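Local coordinates for protein prephenate dehydratase (Arthrobacter aurescens, PDB 3MWB) that probably catalyses the decarboxylation and dehydration of prephenate to phenylpyruvate in phenylalanine biosynthesis, and binds L-phenylalanine through its ACT domain, at residues A[87-92]-A[179-184]; A[57-62]-A[183-188]; A[39-44]-A[71-76]; A[91-96]-A[154-159]; A[204-209]-A[272-277]. One frame throughout, in Å; residues are numbered along the deposited sequence. Where two conformers were deposited one is given.

Overall arrangement
From the N terminus, interaction 3 comes first, closing a short loop by packing helix 40-48 against the end of helix 67-73. Interaction 2 opens at 57-62, before interaction 3 has closed, so the two cross; it adds the late strand 181-188 to the first sheet. Interaction 1 pairs the same late strand with strand 81-89 and shares Arg183 and Phe184 with interaction 2. Overlapping interaction 1 at Thr91 and Phe92, interaction 4 pairs two strands of the second lobe's sheet and falls wholly within the span of interaction 2. Interaction 5 follows all of these, in the ACT domain; its Arg275 packs on Ile74 and Ala75 of interaction 3, joining that domain to the first lobe.

Interaction 1 of 5, residues A[87-92]-A[179-184]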
# COMPACT_ATOMS: atom_id res chain seq x y z
N LEU A 87 2.61 -32.90 10.02
CA LEU A 87 1.27 -32.62 10.51
C LEU A 87 0.72 -33.95 11.00
O LEU A 87 0.34 -34.80 10.17
CB LEU A 87 0.39 -32.05 9.41
CG LEU A 87 0.47 -30.54 9.18
CD1 LEU A 87 -0.18 -30.18 7.83
CD2 LEU A 87 -0.18 -29.78 10.33
N VAL A 88 0.70 -34.13 12.32
CA VAL A 88 0.35 -35.41 12.94
C VAL A 88 -1.03 -35.38 13.59
O VAL A 88 -1.22 -34.67 14.57
CB VAL A 88 1.41 -35.83 14.01
CG1 VAL A 88 1.05 -37.19 14.62
CG2 VAL A 88 2.83 -35.84 13.39
N PRO A 89 -1.99 -36.18 13.06
CA PRO A 89 -3.34 -36.36 13.64
C PRO A 89 -3.28 -36.75 15.13
O PRO A 89 -2.48 -37.61 15.52
CB PRO A 89 -3.96 -37.48 12.79
CG PRO A 89 -3.27 -37.35 11.46
CD PRO A 89 -1.84 -36.92 11.79
N ILE A 90 -4.11 -36.10 15.94
CA ILE A 90 -4.11 -36.31 17.37
C ILE A 90 -5.23 -37.30 17.71
O ILE A 90 -6.38 -37.09 17.34
CB ILE A 90 -4.34 -34.98 18.14
CG1 ILE A 90 -3.21 -33.98 17.85
CG2 ILE A 90 -4.45 -35.24 19.65
CD1 ILE A 90 -3.56 -32.52 18.20
N THR A 91 -4.86 -38.37 18.40
CA THR A 91 -5.79 -39.38 18.88
C THR A 91 -5.55 -39.56 20.38
O THR A 91 -4.40 -39.75 20.79
CB THR A 91 -5.55 -40.70 18.13
OG1 THR A 91 -5.83 -40.50 16.74
CG2 THR A 91 -6.45 -41.82 18.65
N PHE A 92 -6.59 -39.49 21.18
CA PHE A 92 -6.41 -39.63 22.62
C PHE A 92 -6.93 -40.98 23.11
O PHE A 92 -7.99 -41.43 22.70
CB PHE A 92 -7.14 -38.53 23.38
CG PHE A 92 -6.57 -37.16 23.19
CD1 PHE A 92 -5.37 -36.80 23.83
CD2 PHE A 92 -7.23 -36.21 22.43
CE1 PHE A 92 -4.84 -35.51 23.67
CE2 PHE A 92 -6.71 -34.90 22.28
CZ PHE A 92 -5.52 -34.56 22.90
N ASP A 179 -10.50 -33.32 13.30
CA ASP A 179 -9.45 -32.76 12.45
C ASP A 179 -8.22 -32.30 13.25
O ASP A 179 -7.33 -31.66 12.69
CB ASP A 179 -9.99 -31.57 11.66
CG ASP A 179 -11.11 -31.96 10.71
OD1 ASP A 179 -11.53 -33.15 10.67
OD2 ASP A 179 -11.59 -31.06 9.99
N ALA A 180 -8.18 -32.61 14.54
CA ALA A 180 -7.07 -32.15 15.38
C ALA A 180 -5.72 -32.68 14.89
O ALA A 180 -5.55 -33.90 14.71
CB ALA A 180 -7.29 -32.59 16.82
N VAL A 181 -4.77 -31.77 14.68
CA VAL A 181 -3.41 -32.15 14.28
C VAL A 181 -2.43 -31.23 14.95
O VAL A 181 -2.76 -30.08 15.22
CB VAL A 181 -3.18 -32.06 12.75
CG1 VAL A 181 -4.08 -33.07 11.99
CG2 VAL A 181 -3.41 -30.62 12.24
N THR A 182 -1.23 -31.74 15.23
CA THR A 182 -0.14 -30.91 15.70
C THR A 182 0.86 -30.71 14.57
O THR A 182 1.19 -31.65 13.84
CB THR A 182 0.57 -31.56 16.92
OG1 THR A 182 -0.40 -31.75 17.97
CG2 THR A 182 1.73 -30.66 17.46
N ARG A 183 1.31 -29.48 14.41
CA ARG A 183 2.35 -29.19 13.45
C ARG A 183 3.68 -29.19 14.18
O ARG A 183 3.83 -28.56 15.24
CB ARG A 183 2.09 -27.86 12.77
CG ARG A 183 2.83 -27.69 11.45
CD ARG A 183 2.50 -26.37 10.78
NE ARG A 183 3.64 -26.04 9.96
CZ ARG A 183 4.44 -25.00 10.12
NH1 ARG A 183 4.19 -24.06 11.01
NH2 ARG A 183 5.46 -24.87 9.31
N PHE A 184 4.62 -29.96 13.65
CA PHE A 184 5.97 -30.03 14.17
C PHE A 184 6.96 -29.55 13.11
O PHE A 184 6.66 -29.59 11.91
CB PHE A 184 6.33 -31.49 14.54
CG PHE A 184 5.48 -32.09 15.63
CD1 PHE A 184 4.27 -32.74 15.32
CD2 PHE A 184 5.90 -32.05 16.96
CE1 PHE A 184 3.48 -33.32 16.32
CE2 PHE A 184 5.13 -32.62 17.98
CZ PHE A 184 3.92 -33.26 17.66
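Thr182 O is gripped by two groups of the opposite strand: the N-H of Val88, with N at 2.9 Å from this oxygen, and the weaker CA-H of Leu87. Val88 O receives Thr182 N in return. The antiparallel pairing reaches past the strand end, where Ile90 N meets Ala180 O at 2.9 Å. Ile90 carries much of the packing beyond it. Its CG1 lies beside the backbone N, anti to the carbonyl carbon (chi1 -61°), which lays CD1 across Thr182 at about a right angle, 3.3 Å from OG1; that hydroxyl is hydrogen-bonded to Asn61 O. Ile90 CD1 also stands 4.0 Å from Ala180 CB, while Ile90 CG2 lies over the rim of one face of the Phe92 ring. Cutting Ile90 back to an alanine is likely to open a gap beside Thr182 OG1 and take the methyl from the rim of Phe92. Also on the Thr182 face, Val88 CG2 approaches Phe184 CE1 obliquely at 3.9 Å. On the other side of the sheet, Leu87 CD2 lies 3.8 Å from Val181 CG2 and equally near Arg183 CG, on an extended chain whose NE makes a salt bridge with Glu85. Beyond Pro89 the chain enters strand 93-96 of the other sheet, and the segment before Ala180 returns from it: paired crossings of this kind join the two lobes of the type 2 periplasmic-binding-protein fold.

Interaction 2 of 5, residues A[57-62]-A[183-188]; sequences VPIENS and RFILVS
Ile59 runs alongside Arg183, the two side chains pointing the same way. Its CB stands 4.1 Å from Arg183 O. The CG2 branch, wedged between the backbone N and the carbonyl carbon because CG1 is anti to N (chi1 -164°), sits over one face of the guanidinium and comes within 3.3 Å of Arg183 NH1. On the other branch, Ile59 CG1 packs on Leu71 CD2 of helix 67-73, and at its end Ile59 CD1 meets Ile185 CD1 at 4.0 Å. The backbone explains this placing: Ile59 and Glu60 both face Arg183, a classic beta bulge, and Arg183 O accepts both their N-H groups from the same face of its plane, Ile59 N at 2.7 Å and Glu60 N at 3.2 Å. Arg183 N bonds back to Glu60 O. Regular antiparallel pairing precedes the bulge, where Val57 and Ile185 exchange two nearly straight bonds and Val57 CG2 packs on Ile185 CG1. Facing away from these, Pro58 CB touches Phe184 CE2 at 4.0 Å. Glu60 packs on Pro237 of the second subunit. One methyl thus lies over a face of the guanidinium while NE pairs with Glu85; with Lys201 also close, the acid probably offsets the gathered positive charge.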
# COMPACT_ATOMS: atom_id res chain seq x y z
N VAL A 57 10.46 -30.42 17.19
CA VAL A 57 9.78 -29.56 18.14
C VAL A 57 8.42 -29.13 17.60
O VAL A 57 8.27 -28.98 16.38
CB VAL A 57 10.65 -28.33 18.53
CG1 VAL A 57 11.93 -28.79 19.26
CG2 VAL A 57 11.01 -27.47 17.30
N PRO A 58 7.43 -28.92 18.49
CA PRO A 58 6.11 -28.53 18.02
C PRO A 58 6.07 -27.05 17.66
O PRO A 58 6.81 -26.25 18.25
CB PRO A 58 5.21 -28.79 19.23
CG PRO A 58 6.10 -28.54 20.42
CD PRO A 58 7.52 -28.88 19.97
N ILE A 59 5.21 -26.69 16.71
CA ILE A 59 5.08 -25.28 16.32
C ILE A 59 3.64 -24.80 16.25
O ILE A 59 3.40 -23.60 16.18
CB ILE A 59 5.84 -24.94 15.00
CG1 ILE A 59 5.97 -23.41 14.87
CG2 ILE A 59 5.15 -25.62 13.79
CD1 ILE A 59 6.93 -22.86 13.83
N GLU A 60 2.68 -25.73 16.25
CA GLU A 60 1.25 -25.38 16.33
C GLU A 60 0.42 -26.53 16.92
O GLU A 60 0.58 -27.69 16.54
CB GLU A 60 0.71 -24.96 14.95
CG GLU A 60 -0.77 -24.55 14.93
CD GLU A 60 -1.04 -23.05 15.23
OE1 GLU A 60 -0.07 -22.26 15.34
OE2 GLU A 60 -2.24 -22.66 15.34
N ASN A 61 -0.46 -26.18 17.86
CA ASN A 61 -1.49 -27.08 18.39
C ASN A 61 -0.91 -28.29 19.10
O ASN A 61 -1.31 -29.43 18.84
CB ASN A 61 -2.44 -27.56 17.27
CG ASN A 61 -3.26 -26.44 16.66
OD1 ASN A 61 -3.40 -25.36 17.24
ND2 ASN A 61 -3.81 -26.68 15.46
N SER A 62 0.05 -28.02 20.00
CA SER A 62 0.77 -29.05 20.74
C SER A 62 -0.03 -29.47 21.97
O SER A 62 -0.42 -28.64 22.81
CB SER A 62 2.14 -28.54 21.17
OG SER A 62 2.77 -29.49 22.01
N ARG A 183 1.31 -29.48 14.41
CA ARG A 183 2.35 -29.19 13.45
C ARG A 183 3.68 -29.19 14.18
O ARG A 183 3.83 -28.56 15.24
CB ARG A 183 2.09 -27.86 12.77
CG ARG A 183 2.83 -27.69 11.45
CD ARG A 183 2.50 -26.37 10.78
NE ARG A 183 3.64 -26.04 9.96
CZ ARG A 183 4.44 -25.00 10.12
NH1 ARG A 183 4.19 -24.06 11.01
NH2 ARG A 183 5.46 -24.87 9.31
N PHE A 184 4.62 -29.96 13.65
CA PHE A 184 5.97 -30.03 14.17
C PHE A 184 6.96 -29.55 13.11
O PHE A 184 6.66 -29.59 11.91
CB PHE A 184 6.33 -31.49 14.54
CG PHE A 184 5.48 -32.09 15.63
CD1 PHE A 184 4.27 -32.74 15.32
CD2 PHE A 184 5.90 -32.05 16.96
CE1 PHE A 184 3.48 -33.32 16.32
CE2 PHE A 184 5.13 -32.62 17.98
CZ PHE A 184 3.92 -33.26 17.66
N ILE A 185 8.15 -29.15 13.55
CA ILE A 185 9.24 -28.84 12.64
C ILE A 185 10.50 -29.57 13.06
O ILE A 185 10.75 -29.80 14.25
CB ILE A 185 9.51 -27.29 12.49
CG1 ILE A 185 9.66 -26.62 13.87
CG2 ILE A 185 8.42 -26.64 11.65
CD1 ILE A 185 10.15 -25.18 13.84
N LEU A 186 11.28 -29.99 12.08
CA LEU A 186 12.56 -30.65 12.33
C LEU A 186 13.65 -29.65 11.96
O LEU A 186 13.73 -29.20 10.84
CB LEU A 186 12.69 -31.91 11.47
CG LEU A 186 13.86 -32.88 11.71
CD1 LEU A 186 13.78 -33.55 13.09
CD2 LEU A 186 13.88 -33.95 10.60
N VAL A 187 14.49 -29.31 12.93
CA VAL A 187 15.39 -28.19 12.77
C VAL A 187 16.85 -28.62 12.84
O VAL A 187 17.24 -29.31 13.76
CB VAL A 187 15.09 -27.15 13.86
CG1 VAL A 187 15.97 -25.95 13.68
CG2 VAL A 187 13.60 -26.74 13.80
N SER A 188 17.67 -28.20 11.88
CA SER A 188 19.10 -28.54 11.88
C SER A 188 19.96 -27.28 11.81
O SER A 188 19.43 -26.17 11.68
CB SER A 188 19.43 -29.45 10.70
OG SER A 188 18.65 -30.63 10.73

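Interaction 3 of 5, residues A[39-44]-A[71-76]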
# COMPACT_ATOMS: atom_id res chain seq x y z
N ASN A 39 13.20 -29.45 27.56
CA ASN A 39 12.44 -28.39 26.91
C ASN A 39 12.90 -28.13 25.49
O ASN A 39 13.88 -28.72 25.02
CB ASN A 39 12.42 -27.10 27.78
CG ASN A 39 13.80 -26.59 28.12
OD1 ASN A 39 14.73 -26.69 27.33
ND2 ASN A 39 13.94 -26.03 29.33
N VAL A 40 12.16 -27.28 24.78
CA VAL A 40 12.52 -26.92 23.43
C VAL A 40 13.93 -26.32 23.32
O VAL A 40 14.67 -26.69 22.40
CB VAL A 40 11.44 -26.00 22.76
CG1 VAL A 40 12.01 -25.23 21.60
CG2 VAL A 40 10.26 -26.88 22.33
N ASN A 41 14.31 -25.41 24.23
CA ASN A 41 15.63 -24.82 24.12
C ASN A 41 16.73 -25.87 24.23
O ASN A 41 17.65 -25.88 23.42
CB ASN A 41 15.89 -23.68 25.11
CG ASN A 41 17.12 -22.85 24.71
OD1 ASN A 41 17.15 -22.25 23.62
ND2 ASN A 41 18.15 -22.85 25.57
N THR A 42 16.62 -26.76 25.21
CA THR A 42 17.58 -27.85 25.40
C THR A 42 17.67 -28.73 24.17
O THR A 42 18.77 -29.14 23.78
CB THR A 42 17.24 -28.68 26.66
OG1 THR A 42 17.37 -27.84 27.81
CG2 THR A 42 18.22 -29.85 26.83
N ALA A 43 16.52 -29.01 23.54
CA ALA A 43 16.52 -29.79 22.29
C ALA A 43 17.35 -29.10 21.22
O ALA A 43 18.18 -29.74 20.54
CB ALA A 43 15.07 -30.04 21.78
N LEU A 44 17.11 -27.80 21.04
CA LEU A 44 17.79 -27.03 19.99
C LEU A 44 19.26 -26.79 20.31
O LEU A 44 20.12 -26.78 19.42
CB LEU A 44 17.06 -25.71 19.74
CG LEU A 44 15.63 -25.84 19.15
CD1 LEU A 44 14.93 -24.48 19.08
CD2 LEU A 44 15.61 -26.47 17.77
N LEU A 71 8.83 -20.81 18.99
CA LEU A 71 8.79 -19.57 18.24
C LEU A 71 9.85 -18.60 18.73
O LEU A 71 10.47 -17.90 17.94
CB LEU A 71 7.40 -18.93 18.34
CG LEU A 71 6.24 -19.75 17.77
CD1 LEU A 71 4.92 -19.02 18.03
CD2 LEU A 71 6.44 -19.97 16.27
N ASP A 72 10.09 -18.58 20.04
CA ASP A 72 11.11 -17.68 20.58
C ASP A 72 12.50 -18.24 20.32
O ASP A 72 13.43 -17.49 19.97
CB ASP A 72 10.85 -17.42 22.07
CG ASP A 72 9.64 -16.52 22.30
OD1 ASP A 72 9.16 -15.92 21.31
OD2 ASP A 72 9.18 -16.40 23.46
N ALA A 73 12.65 -19.55 20.46
CA ALA A 73 13.99 -20.17 20.37
C ALA A 73 14.63 -20.04 18.98
O ALA A 73 15.84 -19.78 18.86
CB ALA A 73 13.92 -21.63 20.79
N ILE A 74 13.81 -20.19 17.94
CA ILE A 74 14.30 -20.17 16.56
C ILE A 74 14.50 -18.75 16.03
O ILE A 74 14.96 -18.56 14.90
CB ILE A 74 13.39 -20.98 15.59
CG1 ILE A 74 12.00 -20.33 15.45
CG2 ILE A 74 13.26 -22.42 16.09
CD1 ILE A 74 11.13 -20.97 14.36
N ALA A 75 14.14 -17.76 16.85
CA ALA A 75 14.20 -16.35 16.47
C ALA A 75 15.46 -15.67 16.95
O ALA A 75 15.69 -14.50 16.65
CB ALA A 75 13.02 -15.63 17.01
N THR A 76 16.28 -16.38 17.72
CA THR A 76 17.50 -15.76 18.27
C THR A 76 18.58 -16.80 18.36
O THR A 76 18.28 -17.98 18.42
CB THR A 76 17.29 -15.19 19.71
OG1 THR A 76 16.58 -16.14 20.51
CG2 THR A 76 16.56 -13.87 19.69
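Leu44 and Ala73 meet where two helices of the first alpha/beta lobe, 40-48 and 67-73, lie next to each other on the same face of its mixed sheet. The contact is small and mainly apolar, with Asn41 OD1 at the margin of the Ala73 methyl and no hydrogen bond passing between the two segments. Leu44 reaches out with its CG beside the backbone N and anti to the carbonyl carbon (chi1 -65°), which carries CD1 to the neighbouring helix end. There CD1 touches both Ala73 CB and, at 4.0 Å, Ile74 CG2, the leucine and isoleucine slanting across each other. Val40, one turn before Leu44, touches the same alanine: its CG1 approaches Ala73 CB at 4.2 Å, while its CG2 is directed to the sheet, against Val57 and Pro58. The small Ala73 methyl therefore serves as the surface on which two branched residues rest. Helix 40-48 starts with Asn39 as N-cap. Asn39 OD1 takes the N-H of Thr42, with N at 2.8 Å from this oxygen and nearly along the C=O axis, and also the hydroxyl of Thr42, which comes from above the amide plane. The other helix ends in a type I turn from Ala73 to Thr76; the Ala73 carbonyl is bonded to Arg48, and Asp72 pairs with Arg236 of strand 230-237. Packing is tightest at one point, where Leu44 CD1 presses on Ala73 CB at 3.5 Å, closer than usual for two carbons.

Interaction 4 of 5, residues A[91-96]-A[154-159]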
# COMPACT_ATOMS: atom_id res chain seq x y z
N THR A 91 -4.86 -38.37 18.40
CA THR A 91 -5.79 -39.38 18.88
C THR A 91 -5.55 -39.56 20.38
O THR A 91 -4.40 -39.75 20.79
CB THR A 91 -5.55 -40.70 18.13
OG1 THR A 91 -5.83 -40.50 16.74
CG2 THR A 91 -6.45 -41.82 18.65
N PHE A 92 -6.59 -39.49 21.18
CA PHE A 92 -6.41 -39.63 22.62
C PHE A 92 -6.93 -40.98 23.11
O PHE A 92 -7.99 -41.43 22.70
CB PHE A 92 -7.14 -38.53 23.38
CG PHE A 92 -6.57 -37.16 23.19
CD1 PHE A 92 -5.37 -36.80 23.83
CD2 PHE A 92 -7.23 -36.21 22.43
CE1 PHE A 92 -4.84 -35.51 23.67
CE2 PHE A 92 -6.71 -34.90 22.28
CZ PHE A 92 -5.52 -34.56 22.90
N VAL A 93 -6.18 -41.61 24.01
CA VAL A 93 -6.65 -42.80 24.70
C VAL A 93 -6.75 -42.53 26.20
O VAL A 93 -5.99 -41.72 26.76
CB VAL A 93 -5.77 -44.05 24.43
CG1 VAL A 93 -5.78 -44.43 22.95
CG2 VAL A 93 -4.35 -43.85 24.92
N LEU A 94 -7.71 -43.20 26.83
CA LEU A 94 -7.86 -43.20 28.27
C LEU A 94 -7.22 -44.47 28.81
O LEU A 94 -7.54 -45.58 28.37
CB LEU A 94 -9.34 -43.12 28.70
CG LEU A 94 -9.58 -43.12 30.22
CD1 LEU A 94 -9.24 -41.76 30.85
CD2 LEU A 94 -11.01 -43.51 30.55
N VAL A 95 -6.33 -44.30 29.78
CA VAL A 95 -5.42 -45.35 30.17
C VAL A 95 -5.48 -45.56 31.69
O VAL A 95 -5.73 -44.63 32.45
CB VAL A 95 -3.98 -45.03 29.61
CG1 VAL A 95 -3.04 -44.44 30.66
CG2 VAL A 95 -3.38 -46.22 28.93
N ALA A 96 -5.30 -46.81 32.12
CA ALA A 96 -5.32 -47.17 33.55
C ALA A 96 -4.60 -48.50 33.78
O ALA A 96 -4.32 -49.23 32.82
CB ALA A 96 -6.75 -47.23 34.08
N ALA A 154 -5.24 -41.87 33.10
CA ALA A 154 -4.53 -40.82 32.37
C ALA A 154 -5.03 -40.74 30.92
O ALA A 154 -5.58 -41.70 30.39
CB ALA A 154 -3.02 -41.04 32.41
N ILE A 155 -4.87 -39.56 30.32
CA ILE A 155 -5.19 -39.36 28.92
C ILE A 155 -3.88 -39.07 28.23
O ILE A 155 -3.15 -38.14 28.59
CB ILE A 155 -6.18 -38.19 28.73
CG1 ILE A 155 -7.51 -38.52 29.42
CG2 ILE A 155 -6.41 -37.94 27.25
CD1 ILE A 155 -8.48 -37.35 29.47
N CYS A 156 -3.58 -39.89 27.22
CA CYS A 156 -2.28 -39.88 26.61
C CYS A 156 -2.35 -40.34 25.15
O CYS A 156 -3.44 -40.58 24.63
CB CYS A 156 -1.35 -40.79 27.40
SG CYS A 156 -1.96 -42.48 27.47
N ALA A 157 -1.18 -40.47 24.53
CA ALA A 157 -1.03 -40.97 23.16
C ALA A 157 -1.16 -42.49 23.07
O ALA A 157 -0.86 -43.21 24.03
CB ALA A 157 0.33 -40.52 22.56
N PRO A 158 -1.62 -43.01 21.91
CA PRO A 158 -1.56 -44.45 21.70
C PRO A 158 -0.13 -45.01 21.83
O PRO A 158 0.03 -46.14 22.27
CB PRO A 158 -2.09 -44.62 20.27
CG PRO A 158 -3.05 -43.49 20.11
CD PRO A 158 -2.40 -42.34 20.85
N LEU A 159 0.88 -44.21 21.46
CA LEU A 159 2.28 -44.63 21.56
C LEU A 159 2.61 -45.24 22.92
O LEU A 159 3.05 -46.38 23.00
CB LEU A 159 3.25 -43.47 21.25
CG LEU A 159 4.75 -43.74 21.48
CD1 LEU A 159 5.25 -44.97 20.69
CD2 LEU A 159 5.63 -42.53 21.17
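Strands 93-96 and 153-156 are antiparallel neighbours in the sheet of the second lobe, joined by two pairs of backbone bonds. Val93 N meets Cys156 O at 3.0 Å almost perfectly straight (179°), and Val93 O receives Cys156 N. Val95 and Ala154 repeat the exchange, with Val95 N at 2.8 Å from Ala154 O. On the face of the valines, Cys156 SG occupies the position between the backbone N and the carbonyl carbon (chi1 59°), which brings it against both Val93 CG2, at 3.8 Å, and Val95 CB. Helix 137-143 packs on the same cysteine. In this type 2 periplasmic-binding-protein fold, strand 93-96 is the one just after the crossing from the first lobe, and strand 168-171 flanks its other edge. Across the sheet, Ile155 is met by two side chains: Phe92 CD1 comes obliquely to its CG2 at 3.8 Å, and Leu94 CD1 lies 3.9 Å from its CG1. Past the pairing, Pro158 begins a helix, and its CD rests 3.3 Å from Thr91 O, a buried oxygen with no hydrogen-bond partner. Val95 also lies close to Ala161 and Leu167, which bind magnesium in a structure of this protein, although this chain holds none.

Interaction 5 of 5, residues A[204-209]-A[272-277]; sequences VVVPLP and PATRFL
Val205 and Arg275 form an antiparallel hydrogen-bonded pair, Val205 N to Arg275 O at 3.0 Å and Arg275 N to Val205 O at 2.9 Å, joining the first and last strands of the ACT-domain sheet. Val205 CG2 slants towards Leu277 CD2 at 3.9 Å, on the face where Arg275 bends away to the carbonyl of Gly77. On the other face Val204 CG1 nears Phe276 CD1 obliquely, under helix 258-270. Val206 lies alongside Thr274, both pointing the same way; its CG1, the branch anti to the backbone N (chi1 -172°), comes nearest, 3.6 Å from Thr274 OG1, a hydroxyl bonded to Ser271 O. Trp305 of the third subunit packs on Thr274. Beyond the pairing, Pro207 leans on the loop: its CG stands 3.6 Å from Ala273 O, and its CD is 3.8 Å from Thr274 CA. A glycine in its place would probably leave Ala273 without its ring neighbour and let the backbone here turn more freely. Leu208, next along, touches the bound phenylalanine. Two backbone bonds thus hold the segments at Val205 and Arg275, whereas at Pro207 the contact across them is van der Waals, the ring lying on Ala273 and Thr274 while Pro207 O bonds Ser271 OG.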
# COMPACT_ATOMS: atom_id res chain seq x y z
N VAL A 204 10.84 -17.36 7.68
CA VAL A 204 11.74 -16.29 8.06
C VAL A 204 11.34 -15.65 9.39
O VAL A 204 10.18 -15.71 9.80
CB VAL A 204 11.82 -15.16 7.01
CG1 VAL A 204 12.50 -15.63 5.77
CG2 VAL A 204 10.41 -14.56 6.70
N VAL A 205 12.31 -15.03 10.05
CA VAL A 205 12.01 -14.24 11.23
C VAL A 205 12.51 -12.84 10.94
O VAL A 205 13.70 -12.66 10.65
CB VAL A 205 12.69 -14.80 12.51
CG1 VAL A 205 12.59 -13.76 13.68
CG2 VAL A 205 12.06 -16.14 12.90
N VAL A 206 11.60 -11.87 10.98
CA VAL A 206 11.93 -10.48 10.61
C VAL A 206 11.81 -9.56 11.82
O VAL A 206 10.70 -9.33 12.33
CB VAL A 206 11.05 -9.96 9.42
CG1 VAL A 206 11.54 -8.59 8.91
CG2 VAL A 206 10.98 -11.02 8.28
N PRO A 207 12.95 -9.02 12.28
CA PRO A 207 12.98 -8.03 13.33
C PRO A 207 12.39 -6.72 12.82
O PRO A 207 12.68 -6.30 11.70
CB PRO A 207 14.48 -7.86 13.63
CG PRO A 207 15.13 -9.10 13.09
CD PRO A 207 14.31 -9.45 11.88
N LEU A 208 11.55 -6.09 13.63
CA LEU A 208 11.05 -4.77 13.32
C LEU A 208 12.09 -3.71 13.65
O LEU A 208 12.52 -3.60 14.81
CB LEU A 208 9.75 -4.53 14.10
CG LEU A 208 8.95 -3.27 13.82
CD1 LEU A 208 8.40 -3.26 12.40
CD2 LEU A 208 7.84 -3.17 14.82
N PRO A 209 12.51 -2.90 12.66
CA PRO A 209 13.50 -1.86 12.93
C PRO A 209 12.92 -0.65 13.65
O PRO A 209 13.60 -0.05 14.48
CB PRO A 209 13.98 -1.44 11.53
CG PRO A 209 13.46 -2.51 10.60
CD PRO A 209 12.20 -3.00 11.22
N PRO A 272 18.04 -5.74 7.91
CA PRO A 272 19.25 -6.55 7.64
C PRO A 272 19.51 -7.70 8.62
O PRO A 272 20.27 -8.63 8.29
CB PRO A 272 20.39 -5.51 7.72
CG PRO A 272 19.75 -4.20 7.49
CD PRO A 272 18.34 -4.30 8.01
N ALA A 273 18.91 -7.66 9.81
CA ALA A 273 19.05 -8.78 10.74
C ALA A 273 18.01 -9.89 10.53
O ALA A 273 17.86 -10.75 11.39
CB ALA A 273 19.06 -8.29 12.21
N THR A 274 17.29 -9.88 9.41
CA THR A 274 16.35 -10.96 9.06
C THR A 274 17.04 -12.34 9.12
O THR A 274 18.18 -12.49 8.66
CB THR A 274 15.68 -10.72 7.68
OG1 THR A 274 14.80 -9.60 7.78
CG2 THR A 274 14.86 -11.92 7.22
N ARG A 275 16.36 -13.31 9.72
CA ARG A 275 16.89 -14.66 9.82
C ARG A 275 16.17 -15.53 8.81
O ARG A 275 14.93 -15.50 8.70
CB ARG A 275 16.68 -15.23 11.22
CG ARG A 275 17.38 -14.47 12.33
CD ARG A 275 16.92 -14.94 13.68
NE ARG A 275 17.38 -16.30 14.00
CZ ARG A 275 18.50 -16.58 14.67
NH1 ARG A 275 19.30 -15.61 15.06
NH2 ARG A 275 18.83 -17.84 14.93
N PHE A 276 16.95 -16.28 8.06
CA PHE A 276 16.39 -17.26 7.14
C PHE A 276 16.28 -18.62 7.85
O PHE A 276 17.28 -19.16 8.34
CB PHE A 276 17.21 -17.36 5.86
CG PHE A 276 16.69 -18.38 4.88
CD1 PHE A 276 15.57 -18.11 4.09
CD2 PHE A 276 17.34 -19.60 4.73
CE1 PHE A 276 15.09 -19.03 3.19
CE2 PHE A 276 16.87 -20.54 3.83
CZ PHE A 276 15.74 -20.25 3.05
N LEU A 277 15.05 -19.15 7.90
CA LEU A 277 14.75 -20.42 8.62
C LEU A 277 14.45 -21.62 7.69
O LEU A 277 13.90 -22.64 8.10
CB LEU A 277 13.61 -20.19 9.62
CG LEU A 277 13.91 -19.68 11.03
CD1 LEU A 277 14.76 -20.71 11.77
CD2 LEU A 277 14.63 -18.35 11.01